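Local structure of putative beta-glucosidase (5WAB) at residues A[409-414]-A[425-430]. The protein hydrolyses beta-glucosidic linkages as a family 3 glycoside hydrolase, probably also releasing terminal alpha-L-arabinopyranosyl units from ginsenoside Rb2. Sequence-based numbering, arbitrary orientation.
Sequences GLPEAA and DIPAKQ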
ATOM      1  N   GLY A 409     -14.992   1.995  15.417  1.00 24.02           N
ATOM      2  CA  GLY A 409     -14.290   1.285  14.378  1.00 24.52           C
ATOM      3  C   GLY A 409     -14.575  -0.201  14.424  1.00 25.02           C
ATOM      4  O   GLY A 409     -15.554  -0.650  15.019  1.00 25.50           O
ATOM      5  N   LEU A 410     -13.690  -0.957  13.771  1.00 24.58           N
ATOM      6  CA  LEU A 410     -13.876  -2.384  13.575  1.00 26.48           C
ATOM      7  C   LEU A 410     -13.123  -3.159  14.641  1.00 27.02           C
ATOM      8  O   LEU A 410     -11.914  -2.943  14.804  1.00 27.32           O
ATOM      9  CB  LEU A 410     -13.374  -2.788  12.196  1.00 26.02           C
ATOM     10  CG  LEU A 410     -13.968  -2.045  11.005  1.00 25.54           C
ATOM     11  CD1 LEU A 410     -13.297  -2.515   9.718  1.00 24.03           C
ATOM     12  CD2 LEU A 410     -15.466  -2.257  10.947  1.00 26.44           C
ATOM     13  N   PRO A 411     -13.775  -4.031  15.403  1.00 29.01           N
ATOM     14  CA  PRO A 411     -13.032  -4.966  16.250  1.00 31.35           C
ATOM     15  C   PRO A 411     -12.331  -6.000  15.385  1.00 33.84           C
ATOM     16  O   PRO A 411     -12.574  -6.107  14.182  1.00 33.19           O
ATOM     17  CB  PRO A 411     -14.113  -5.605  17.128  1.00 31.97           C
ATOM     18  CG  PRO A 411     -15.323  -4.761  16.942  1.00 31.71           C
ATOM     19  CD  PRO A 411     -15.226  -4.185  15.572  1.00 30.66           C
ATOM     20  N   GLU A 412     -11.451  -6.780  16.018  1.00 37.65           N
ATOM     21  CA  GLU A 412     -10.637  -7.731  15.263  1.00 41.88           C
ATOM     22  C   GLU A 412     -11.498  -8.752  14.525  1.00 41.85           C
ATOM     23  O   GLU A 412     -11.178  -9.139  13.393  1.00 40.21           O
ATOM     24  CB  GLU A 412      -9.648  -8.436  16.190  1.00 46.39           C
ATOM     25  CG  GLU A 412      -8.426  -7.612  16.554  1.00 48.83           C
ATOM     26  CD  GLU A 412      -7.323  -8.458  17.167  1.00 54.61           C
ATOM     27  OE1 GLU A 412      -7.577  -9.645  17.467  1.00 58.16           O
ATOM     28  OE2 GLU A 412      -6.203  -7.937  17.350  1.00 56.90           O
ATOM     29  N   ALA A 413     -12.601  -9.193  15.142  1.00 43.41           N
ATOM     30  CA  ALA A 413     -13.462 -10.187  14.508  1.00 45.22           C
ATOM     31  C   ALA A 413     -14.211  -9.629  13.303  1.00 45.44           C
ATOM     32  O   ALA A 413     -14.685 -10.408  12.470  1.00 48.80           O
ATOM     33  CB  ALA A 413     -14.453 -10.754  15.522  1.00 47.72           C
ATOM     34  N   ALA A 414     -14.340  -8.306  13.193  1.00 43.89           N
ATOM     35  CA  ALA A 414     -14.902  -7.711  11.988  1.00 42.35           C
ATOM     36  C   ALA A 414     -13.904  -7.694  10.838  1.00 40.72           C
ATOM     37  O   ALA A 414     -14.290  -7.394   9.703  1.00 40.08           O
ATOM     38  CB  ALA A 414     -15.390  -6.289  12.277  1.00 42.03           C
ATOM     39  N   ASP A 425     -19.770  -1.225   6.820  1.00 28.55           N
ATOM     40  CA  ASP A 425     -20.263  -0.528   7.999  1.00 28.62           C
ATOM     41  C   ASP A 425     -19.487  -0.927   9.251  1.00 28.07           C
ATOM     42  O   ASP A 425     -18.970  -2.041   9.366  1.00 28.20           O
ATOM     43  CB  ASP A 425     -21.754  -0.821   8.199  1.00 29.69           C
ATOM     44  CG  ASP A 425     -22.598  -0.459   6.983  1.00 30.28           C
ATOM     45  OD1 ASP A 425     -22.222   0.473   6.246  1.00 30.51           O
ATOM     46  OD2 ASP A 425     -23.640  -1.110   6.752  1.00 31.73           O
ATOM     47  N   ILE A 426     -19.392   0.015  10.187  1.00 27.21           N
ATOM     48  CA  ILE A 426     -18.904  -0.248  11.541  1.00 26.30           C
ATOM     49  C   ILE A 426     -20.028  -0.929  12.313  1.00 26.64           C
ATOM     50  O   ILE A 426     -21.174  -0.919  11.844  1.00 28.33           O
ATOM     51  CB  ILE A 426     -18.440   1.045  12.228  1.00 26.45           C
ATOM     52  CG1 ILE A 426     -19.644   1.939  12.541  1.00 27.36           C
ATOM     53  CG2 ILE A 426     -17.404   1.755  11.362  1.00 24.04           C
ATOM     54  CD1 ILE A 426     -19.299   3.179  13.337  1.00 26.36           C
ATOM     55  N   PRO A 427     -19.762  -1.560  13.461  1.00 26.71           N
ATOM     56  CA  PRO A 427     -20.838  -2.254  14.184  1.00 27.87           C
ATOM     57  C   PRO A 427     -22.019  -1.339  14.498  1.00 28.91           C
ATOM     58  O   PRO A 427     -21.850  -0.174  14.864  1.00 28.52           O
ATOM     59  CB  PRO A 427     -20.146  -2.744  15.458  1.00 28.70           C
ATOM     60  CG  PRO A 427     -18.731  -2.940  15.050  1.00 27.24           C
ATOM     61  CD  PRO A 427     -18.441  -1.834  14.064  1.00 25.82           C
ATOM     62  N   ALA A 428     -23.228  -1.898  14.360  1.00 31.05           N
ATOM     63  CA  ALA A 428     -24.458  -1.120  14.500  1.00 33.09           C
ATOM     64  C   ALA A 428     -24.661  -0.596  15.916  1.00 34.88           C
ATOM     65  O   ALA A 428     -25.211   0.498  16.096  1.00 33.81           O
ATOM     66  CB  ALA A 428     -25.659  -1.967  14.080  1.00 32.65           C
ATOM     67  N   LYS A 429     -24.254  -1.363  16.930  1.00 36.04           N
ATOM     68  CA  LYS A 429     -24.414  -0.890  18.301  1.00 38.47           C
ATOM     69  C   LYS A 429     -23.515   0.309  18.592  1.00 39.37           C
ATOM     70  O   LYS A 429     -23.844   1.127  19.461  1.00 40.02           O
ATOM     71  CB  LYS A 429     -24.160  -2.039  19.280  1.00 38.26           C
ATOM     72  CG  LYS A 429     -22.765  -2.634  19.231  1.00 36.26           C
ATOM     73  CD  LYS A 429     -22.644  -3.788  20.219  1.00 36.41           C
ATOM     74  CE  LYS A 429     -21.244  -4.377  20.218  1.00 33.42           C
ATOM     75  NZ  LYS A 429     -21.101  -5.478  21.208  1.00 33.58           N
ATOM     76  N   GLN A 430     -22.388   0.432  17.878  1.00 38.26           N
ATOM     77  CA  GLN A 430     -21.560   1.632  17.987  1.00 36.92           C
ATOM     78  C   GLN A 430     -22.242   2.839  17.356  1.00 38.32           C
ATOM     79  O   GLN A 430     -22.071   3.970  17.822  1.00 41.31           O
ATOM     80  CB  GLN A 430     -20.202   1.403  17.341  1.00 35.35           C
ATOM     81  CG  GLN A 430     -19.398   0.291  17.963  1.00 36.15           C
ATOM     82  CD  GLN A 430     -18.022   0.186  17.346  1.00 33.80           C
ATOM     83  OE1 GLN A 430     -17.526   1.144  16.752  1.00 32.13           O
ATOM     84  NE2 GLN A 430     -17.401  -0.980  17.475  1.00 32.97           N
TER
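The side-chain amide of Q430 lies against the backbone of G409 and bonds to both of its polar atoms. G409 N donates to Q430 OE1 over 3.0 Å; the bond is fairly straight (164° at the hydrogen) and arrives in the plane of the Q430 amide, on a lone pair of OE1. The return bond, from Q430 NE2 to G409 O at 3.1 Å, is weak, bent to 134°. The stronger bond mainly sets which way round the amide sits, and the weak one agrees with it; the two acceptors G409 O and Q430 OE1 lie 3.2 Å apart without bonding, which fits so lopsided a pairing. Q430 spans the distance because its chain runs extended beyond CG, carrying the amide from the first turn of its helix to the strand end. G409 has a backbone shape that leaves no room for a beta carbon beside the carbonyl oxygen of the residue before.

G409 O also takes the P427 ring alongside it, with P427 CD 3.3 Å away. Next door the two prolines meet tip to tip, P411 CD to P427 CG at 3.8 Å. L410 starts out pointing away from 425-430, but its CD2 methyl swings back to lie 3.9 Å from D425 O and 4.0 Å from I426 CA, with the I426 side chain itself only loosely touched. The L410 side chain also touches E415, N450 and V454.

P427 is the N-cap of helix 428-438. Strand 403-409, this helix and the adjacent parallel strand 444-449 form a beta-alpha-beta crossover in the family 3 C-terminal domain, and the contact closes its first connection. L410 also bonds through its backbone to S449, while D425 OD1 is held by S455 OG and K429 NZ is hydrogen-bonded to T380 OG1 and the carbonyl oxygens of D382 and E384.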